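Local atomic coordinates of UDP-N-acetylglucosamine 3-dehydrogenase (Acidithiobacillus ferrooxidans, PDB entry 7BVJ), a protein that catalyses the NAD(+)-dependent oxidation of UDP-N-acetylglucosamine at its glucosamine 3-position to a ketone, a step in the synthesis of lipid A. Residues A[75-80]-A[101-106]; A[16-21]-A[88-93]; A[2-7]-A[278-283]. All blocks are in the same frame, centred on the assembly; numbering follows the deposited sequence.

Contact 1. Residues A[75-80]-A[101-106]; sequences AVAEVA and DALIGM
Glu78 and Leu103 mark the closest pass of two helical segments that run almost parallel, 75-80 and 101-106: their CA atoms lie 6.8 Å apart, and the segment axes come within 10.4 Å at an angle of 11°. At that spacing the backbones stay apart and four side chains do the bridging. Leu103 reaches over from its own helix and sets the forked end of its chain against Ala77. Both methyls take part, the Ala77 CB standing 3.8 Å from Leu103 CD1 and just as far from CD2. CD2 also rests on the backbone of the next residue, 3.7 Å from Glu78 N. Farther toward the C-terminal ends comes a second touch, this time between long chains. Met106 leaves its helix with CG anti to the backbone N (chi1 -169°), runs out toward the other segment, then bends at chi3, and this turn brings CE in against Glu78, 3.4 Å from its CG. The same methyl also lies 3.9 Å from Glu78 CA. The two side chains cross at about a right angle, and it is the aliphatic stem of the glutamate, not its carboxylate, that the methionine meets. The meeting is purely van der Waals and joins two helices of the Rossmann fold. Helix 73-82, strand 86-90 and helix 97-110 follow one another in the chain, and the two helices pack side by side on one face of the parallel sheet. Around the contact Leu103 also touches Phe74 and Thr94, Met106 reaches Met81, and Ala80 lies on Cys87 of strand 86-90.

Contact 2. Residues A[16-21]-A[88-93]; sequences RFHAQK and LIEKPF
His18 and Glu90 make the one polar link between helical segment 16-21 and segment 88-93. His18 NE2 donates to Glu90 OE1 over 3.3 Å, a rather long bond with an N-H...O angle of 151°. On the histidine side the acceptor sits at the ring edge, only 13° out of the ring plane; on the glutamate side the donor arrives nearly in line with the C-O bond. Imidazole and carboxylate planes stand perpendicular. The glutamate side chain starts with CG anti to the backbone N and then folds at chi2 (56°), which swings the carboxylate toward the helix. The other ring nitrogen, His18 ND1, is hydrogen-bonded to Ser65 OG, so the ring is gripped at both nitrogens and its rotation is fixed. The apolar part is slight: Leu88 CD2 comes obliquely to the ring, 4.2 Å from His18 CE1, while Leu269 of helix 268-282 also packs on the histidine. A leucine in place of His18 would probably leave Glu90 OE1 and Ser65 OG without these partners and let the glutamate carboxylate turn more freely.

The nearest atoms of the Glu90 side chain and the side chain of Leu14, an NAD(+)-binding residue, are about 3 Å apart. Lys91, one of two residues suggested as the catalytic base, comes next, followed by Pro92 after a cis peptide bond. This Glu-Lys-Pro sequence, reached along strand 86-90 of the Rossmann sheet and facing the helix that follows the glycine-rich nucleotide-binding turn, is characteristic of the Gfo/Idh/MocA dehydrogenases.

Contact 3. Residues A[2-7]-A[278-283]; sequences IHMRTG and NAIAAH
Met4 and Ile280 form the apolar centre of the contact between the N-terminal segment 2-7 and the end of helix 268-282. Ile280 can be followed outward from its CB, which already lies 3.6 Å from Met4 CE. From there the chain forks. The CG2 branch, anti to the backbone N, makes the closest approach, 3.5 Å to Met4 CE, and has the sulfur Met4 SD at 4.1 Å. Along the other branch CD1 comes 3.7 Å from the same CE, so the methionine methyl sits over the branched side chain, meeting three of its carbons from one side. Met4 reaches this spot by a folded path: CG starts anti to the backbone N (chi1 -179°), then the chain bends at both chi2 and chi3, and the two side chains cross at a slant. A second touch lies nearer the chain's start, where Ile2 meets Asn278 at about a right angle and Ile2 CD1 stands 3.7 Å from Asn278 OD1. That is mere packing of a methyl on an amide oxygen; the amide nitrogen ND2 has a weak hydrogen bond to Glu274 instead. Leu277, one helix turn back from Ala281, touches Ile2, Met4 and Thr6, so the helix, which follows the large mixed sheet in the chain, lies against the N-terminal residues leading into strand 5-9 and against its first part. With carbon, sulfur and one amide oxygen as the touching groups, what passes between the segments is van der Waals packing, without a directional bond to set their relative position.

Contacts 1 and 2 are directly joined, their centres 16 Å apart: Ile89 CD1 sits 3.7 Å from Ala77 CB, and Phe93 CE1 lies 3.8 Å from Leu103 CD1, so segment 88-93 serves both, with Ile89 turned to the helices of contact 1 and its neighbours Leu88 and Glu90 to helix 13-25. Contact 2 is the nearer to the cofactor, the Glu90 side chain being about 6 Å from the bound NAD, against about 11 Å for that of Ala77. Contact 3 touches neither, its nearest atoms about 7 Å from contact 2 and 9 Å from contact 1. It closes the long chain loop that contains both.

Contact 1. Residues A[75-80]-A[101-106]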
# COMPACT_ATOMS: atom_id res chain seq x y z
N ALA A 75 14.24 -7.89 9.71
CA ALA A 75 14.68 -8.39 11.01
C ALA A 75 13.52 -8.49 11.99
O ALA A 75 13.39 -9.49 12.71
CB ALA A 75 15.78 -7.48 11.57
N VAL A 76 12.63 -7.49 11.99
CA VAL A 76 11.53 -7.50 12.95
C VAL A 76 10.53 -8.60 12.60
O VAL A 76 10.07 -9.34 13.48
CB VAL A 76 10.85 -6.13 13.03
CG1 VAL A 76 9.56 -6.22 13.85
CG2 VAL A 76 11.80 -5.10 13.64
N ALA A 77 10.16 -8.70 11.32
CA ALA A 77 9.22 -9.74 10.89
C ALA A 77 9.80 -11.12 11.12
O ALA A 77 9.07 -12.05 11.46
CB ALA A 77 8.85 -9.56 9.41
N GLU A 78 11.11 -11.27 10.93
CA GLU A 78 11.75 -12.54 11.24
C GLU A 78 11.55 -12.91 12.70
O GLU A 78 11.18 -14.05 13.03
CB GLU A 78 13.24 -12.47 10.89
CG GLU A 78 13.88 -13.82 10.68
CD GLU A 78 15.39 -13.72 10.48
OE1 GLU A 78 16.01 -12.75 10.99
OE2 GLU A 78 15.94 -14.62 9.82
N VAL A 79 11.79 -11.95 13.62
CA VAL A 79 11.61 -12.26 15.04
C VAL A 79 10.14 -12.57 15.33
O VAL A 79 9.82 -13.49 16.10
CB VAL A 79 12.14 -11.13 15.93
CG1 VAL A 79 11.85 -11.43 17.41
CG2 VAL A 79 13.65 -10.93 15.73
N ALA A 80 9.23 -11.83 14.70
CA ALA A 80 7.81 -12.00 14.99
C ALA A 80 7.31 -13.35 14.49
O ALA A 80 6.55 -14.03 15.18
CB ALA A 80 7.00 -10.86 14.39
N ASP A 101 11.46 -12.97 -0.23
CA ASP A 101 11.46 -14.41 -0.45
C ASP A 101 11.60 -15.17 0.86
O ASP A 101 10.86 -16.12 1.13
CB ASP A 101 12.61 -14.79 -1.41
CG ASP A 101 12.36 -14.35 -2.85
OD1 ASP A 101 11.19 -14.19 -3.24
OD2 ASP A 101 13.35 -14.18 -3.60
N ALA A 102 12.56 -14.76 1.70
CA ALA A 102 12.79 -15.44 2.97
C ALA A 102 11.57 -15.35 3.89
O ALA A 102 11.21 -16.33 4.55
CB ALA A 102 14.03 -14.86 3.66
N LEU A 103 10.94 -14.18 3.97
CA LEU A 103 9.82 -14.07 4.89
C LEU A 103 8.60 -14.84 4.37
O LEU A 103 7.86 -15.44 5.15
CB LEU A 103 9.47 -12.61 5.16
CG LEU A 103 10.52 -11.80 5.95
CD1 LEU A 103 10.23 -10.31 5.91
CD2 LEU A 103 10.62 -12.26 7.40
N ILE A 104 8.40 -14.86 3.05
CA ILE A 104 7.34 -15.69 2.47
C ILE A 104 7.58 -17.16 2.83
O ILE A 104 6.67 -17.86 3.27
CB ILE A 104 7.25 -15.48 0.95
CG1 ILE A 104 6.65 -14.10 0.63
CG2 ILE A 104 6.44 -16.58 0.28
CD1 ILE A 104 7.05 -13.57 -0.71
N GLY A 105 8.83 -17.62 2.67
CA GLY A 105 9.14 -19.00 3.03
C GLY A 105 8.89 -19.30 4.49
O GLY A 105 8.25 -20.30 4.84
N MET A 106 9.40 -18.45 5.38
CA MET A 106 9.22 -18.68 6.81
C MET A 106 7.74 -18.65 7.19
O MET A 106 7.29 -19.42 8.06
CB MET A 106 10.00 -17.64 7.61
CG MET A 106 10.11 -17.94 9.10
SD MET A 106 10.59 -16.50 10.09
CE MET A 106 11.60 -15.64 8.90

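Contact 2. Residues A[16-21]-A[88-93]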
# COMPACT_ATOMS: atom_id res chain seq x y z
N ARG A 16 0.97 4.45 15.40
CA ARG A 16 -0.04 4.84 16.38
C ARG A 16 -1.45 4.63 15.84
O ARG A 16 -2.33 4.15 16.56
CB ARG A 16 0.18 6.30 16.78
CG ARG A 16 -0.95 6.89 17.59
CD ARG A 16 -0.52 8.21 18.26
NE ARG A 16 -1.66 8.93 18.84
CZ ARG A 16 -2.48 9.72 18.15
NH1 ARG A 16 -2.30 9.88 16.84
NH2 ARG A 16 -3.48 10.34 18.76
N PHE A 17 -1.70 4.99 14.57
CA PHE A 17 -3.01 4.76 13.96
C PHE A 17 -3.33 3.27 13.90
O PHE A 17 -4.47 2.86 14.18
CB PHE A 17 -3.07 5.38 12.56
CG PHE A 17 -2.98 6.88 12.55
CD1 PHE A 17 -1.96 7.52 11.87
CD2 PHE A 17 -3.90 7.65 13.24
CE1 PHE A 17 -1.87 8.90 11.88
CE2 PHE A 17 -3.81 9.03 13.25
CZ PHE A 17 -2.79 9.66 12.57
N HIS A 18 -2.35 2.45 13.52
CA HIS A 18 -2.54 1.00 13.59
C HIS A 18 -3.01 0.59 14.98
O HIS A 18 -3.94 -0.22 15.13
CB HIS A 18 -1.26 0.25 13.26
CG HIS A 18 -0.99 0.09 11.80
ND1 HIS A 18 -0.96 -1.15 11.19
CD2 HIS A 18 -0.64 0.98 10.85
CE1 HIS A 18 -0.62 -1.00 9.93
NE2 HIS A 18 -0.43 0.28 9.70
N ALA A 19 -2.34 1.12 16.01
CA ALA A 19 -2.65 0.76 17.39
C ALA A 19 -4.07 1.18 17.77
O ALA A 19 -4.79 0.43 18.45
CB ALA A 19 -1.62 1.38 18.34
N GLN A 20 -4.49 2.38 17.35
CA GLN A 20 -5.86 2.82 17.61
C GLN A 20 -6.87 1.85 17.01
O GLN A 20 -7.86 1.48 17.67
CB GLN A 20 -6.10 4.23 17.06
CG GLN A 20 -5.23 5.33 17.68
CD GLN A 20 -5.50 6.72 17.10
OE1 GLN A 20 -6.16 6.87 16.07
NE2 GLN A 20 -4.98 7.74 17.77
N LYS A 21 -6.63 1.42 15.77
CA LYS A 21 -7.57 0.48 15.13
C LYS A 21 -7.64 -0.83 15.90
O LYS A 21 -8.74 -1.34 16.20
CB LYS A 21 -7.17 0.22 13.67
CG LYS A 21 -7.01 1.45 12.79
CD LYS A 21 -7.94 2.58 13.22
CE LYS A 21 -8.33 3.45 12.05
NZ LYS A 21 -7.52 4.69 11.98
N LEU A 88 1.10 -8.22 9.85
CA LEU A 88 0.75 -7.22 8.84
C LEU A 88 1.91 -6.21 8.78
O LEU A 88 2.14 -5.46 9.74
CB LEU A 88 -0.59 -6.55 9.17
CG LEU A 88 -0.97 -5.22 8.51
CD1 LEU A 88 -0.97 -5.36 6.99
CD2 LEU A 88 -2.30 -4.70 9.00
N ILE A 89 2.65 -6.19 7.68
CA ILE A 89 3.82 -5.33 7.51
C ILE A 89 3.42 -4.11 6.70
O ILE A 89 2.83 -4.24 5.62
CB ILE A 89 4.98 -6.08 6.83
CG1 ILE A 89 5.39 -7.30 7.65
CG2 ILE A 89 6.17 -5.13 6.60
CD1 ILE A 89 6.45 -8.14 6.99
N GLU A 90 3.72 -2.92 7.21
CA GLU A 90 3.44 -1.72 6.43
C GLU A 90 4.22 -1.78 5.11
O GLU A 90 5.28 -2.39 5.01
CB GLU A 90 3.79 -0.47 7.23
CG GLU A 90 3.52 0.88 6.55
CD GLU A 90 2.06 1.06 6.09
OE1 GLU A 90 1.12 0.66 6.83
OE2 GLU A 90 1.86 1.63 4.99
N LYS A 91 3.63 -1.20 4.06
CA LYS A 91 4.35 -1.11 2.80
C LYS A 91 5.47 -0.08 2.91
O LYS A 91 5.35 0.91 3.63
CB LYS A 91 3.40 -0.74 1.66
CG LYS A 91 2.80 0.65 1.78
CD LYS A 91 3.61 1.70 1.01
CE LYS A 91 3.07 3.10 1.32
NZ LYS A 91 4.13 4.14 1.42
N PRO A 92 6.58 -0.28 2.19
CA PRO A 92 6.87 -1.47 1.39
C PRO A 92 7.37 -2.65 2.21
O PRO A 92 7.93 -2.46 3.29
CB PRO A 92 7.94 -0.98 0.42
CG PRO A 92 8.60 0.13 1.12
CD PRO A 92 7.58 0.79 1.99
N PHE A 93 7.14 -3.84 1.67
CA PHE A 93 7.48 -5.11 2.29
C PHE A 93 8.89 -5.10 2.89
O PHE A 93 9.06 -5.26 4.11
CB PHE A 93 7.34 -6.20 1.22
CG PHE A 93 7.32 -7.62 1.74
CD1 PHE A 93 7.52 -7.91 3.09
CD2 PHE A 93 7.09 -8.67 0.85
CE1 PHE A 93 7.50 -9.21 3.54
CE2 PHE A 93 7.06 -9.99 1.30
CZ PHE A 93 7.27 -10.26 2.65

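Contact 3. Residues A[2-7]-A[278-283]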
# COMPACT_ATOMS: atom_id res chain seq x y z
N ILE A 2 -13.17 -8.76 16.79
CA ILE A 2 -12.54 -10.07 16.69
C ILE A 2 -11.88 -10.41 18.02
O ILE A 2 -11.34 -9.53 18.71
CB ILE A 2 -11.53 -10.08 15.53
CG1 ILE A 2 -12.22 -9.56 14.26
CG2 ILE A 2 -10.97 -11.47 15.29
CD1 ILE A 2 -11.32 -8.81 13.34
N HIS A 3 -11.93 -11.68 18.40
CA HIS A 3 -11.30 -12.12 19.64
C HIS A 3 -9.89 -12.56 19.27
O HIS A 3 -9.65 -13.70 18.88
CB HIS A 3 -12.11 -13.22 20.32
CG HIS A 3 -13.46 -12.76 20.75
ND1 HIS A 3 -13.64 -11.69 21.61
CD2 HIS A 3 -14.70 -13.19 20.42
CE1 HIS A 3 -14.93 -11.50 21.80
NE2 HIS A 3 -15.60 -12.39 21.09
N MET A 4 -8.96 -11.63 19.41
CA MET A 4 -7.59 -11.83 18.99
C MET A 4 -6.67 -10.96 19.84
O MET A 4 -6.99 -9.79 20.09
CB MET A 4 -7.43 -11.49 17.51
CG MET A 4 -6.05 -11.71 16.98
SD MET A 4 -5.98 -13.28 16.15
CE MET A 4 -6.54 -12.74 14.55
N ARG A 5 -5.54 -11.52 20.26
CA ARG A 5 -4.52 -10.75 20.97
C ARG A 5 -3.59 -10.09 19.95
O ARG A 5 -2.92 -10.78 19.17
CB ARG A 5 -3.73 -11.63 21.93
CG ARG A 5 -4.53 -12.07 23.14
CD ARG A 5 -3.76 -13.13 23.91
NE ARG A 5 -3.32 -14.22 23.04
CZ ARG A 5 -2.16 -14.84 23.16
NH1 ARG A 5 -1.31 -14.48 24.11
NH2 ARG A 5 -1.84 -15.83 22.33
N THR A 6 -3.55 -8.76 19.97
CA THR A 6 -2.89 -7.98 18.93
C THR A 6 -1.88 -7.01 19.54
O THR A 6 -1.97 -6.63 20.71
CB THR A 6 -3.91 -7.21 18.08
OG1 THR A 6 -4.67 -6.33 18.92
CG2 THR A 6 -4.85 -8.16 17.35
N GLY A 7 -0.91 -6.64 18.71
CA GLY A 7 0.10 -5.67 19.09
C GLY A 7 0.62 -4.90 17.89
O GLY A 7 0.37 -5.26 16.73
N ASN A 278 -9.47 -11.13 10.07
CA ASN A 278 -10.41 -12.12 9.54
C ASN A 278 -9.67 -13.20 8.79
O ASN A 278 -10.04 -14.37 8.86
CB ASN A 278 -11.44 -11.45 8.64
CG ASN A 278 -12.41 -10.60 9.42
OD1 ASN A 278 -12.66 -10.85 10.59
ND2 ASN A 278 -12.94 -9.58 8.77
N ALA A 279 -8.60 -12.84 8.07
CA ALA A 279 -7.84 -13.86 7.36
C ALA A 279 -7.24 -14.86 8.34
O ALA A 279 -7.24 -16.07 8.09
CB ALA A 279 -6.74 -13.21 6.53
N ILE A 280 -6.71 -14.37 9.46
CA ILE A 280 -6.19 -15.29 10.47
C ILE A 280 -7.30 -16.20 10.98
O ILE A 280 -7.15 -17.42 11.02
CB ILE A 280 -5.53 -14.54 11.64
CG1 ILE A 280 -4.24 -13.84 11.18
CG2 ILE A 280 -5.26 -15.51 12.79
CD1 ILE A 280 -3.83 -12.64 12.05
N ALA A 281 -8.44 -15.59 11.34
CA ALA A 281 -9.49 -16.30 12.08
C ALA A 281 -10.36 -17.22 11.21
O ALA A 281 -10.91 -18.20 11.73
CB ALA A 281 -10.38 -15.29 12.81
N ALA A 282 -10.50 -16.94 9.92
CA ALA A 282 -11.29 -17.77 9.03
C ALA A 282 -10.46 -18.60 8.06
O ALA A 282 -11.02 -19.41 7.33
CB ALA A 282 -12.28 -16.91 8.23
N HIS A 283 -9.14 -18.41 8.02
CA HIS A 283 -8.29 -19.00 6.99
C HIS A 283 -8.78 -18.61 5.59
O HIS A 283 -8.80 -19.44 4.67
CB HIS A 283 -8.20 -20.52 7.14
CG HIS A 283 -7.95 -20.97 8.55
ND1 HIS A 283 -7.29 -20.19 9.48
CD2 HIS A 283 -8.28 -22.12 9.19
CE1 HIS A 283 -7.23 -20.84 10.63
NE2 HIS A 283 -7.82 -22.01 10.48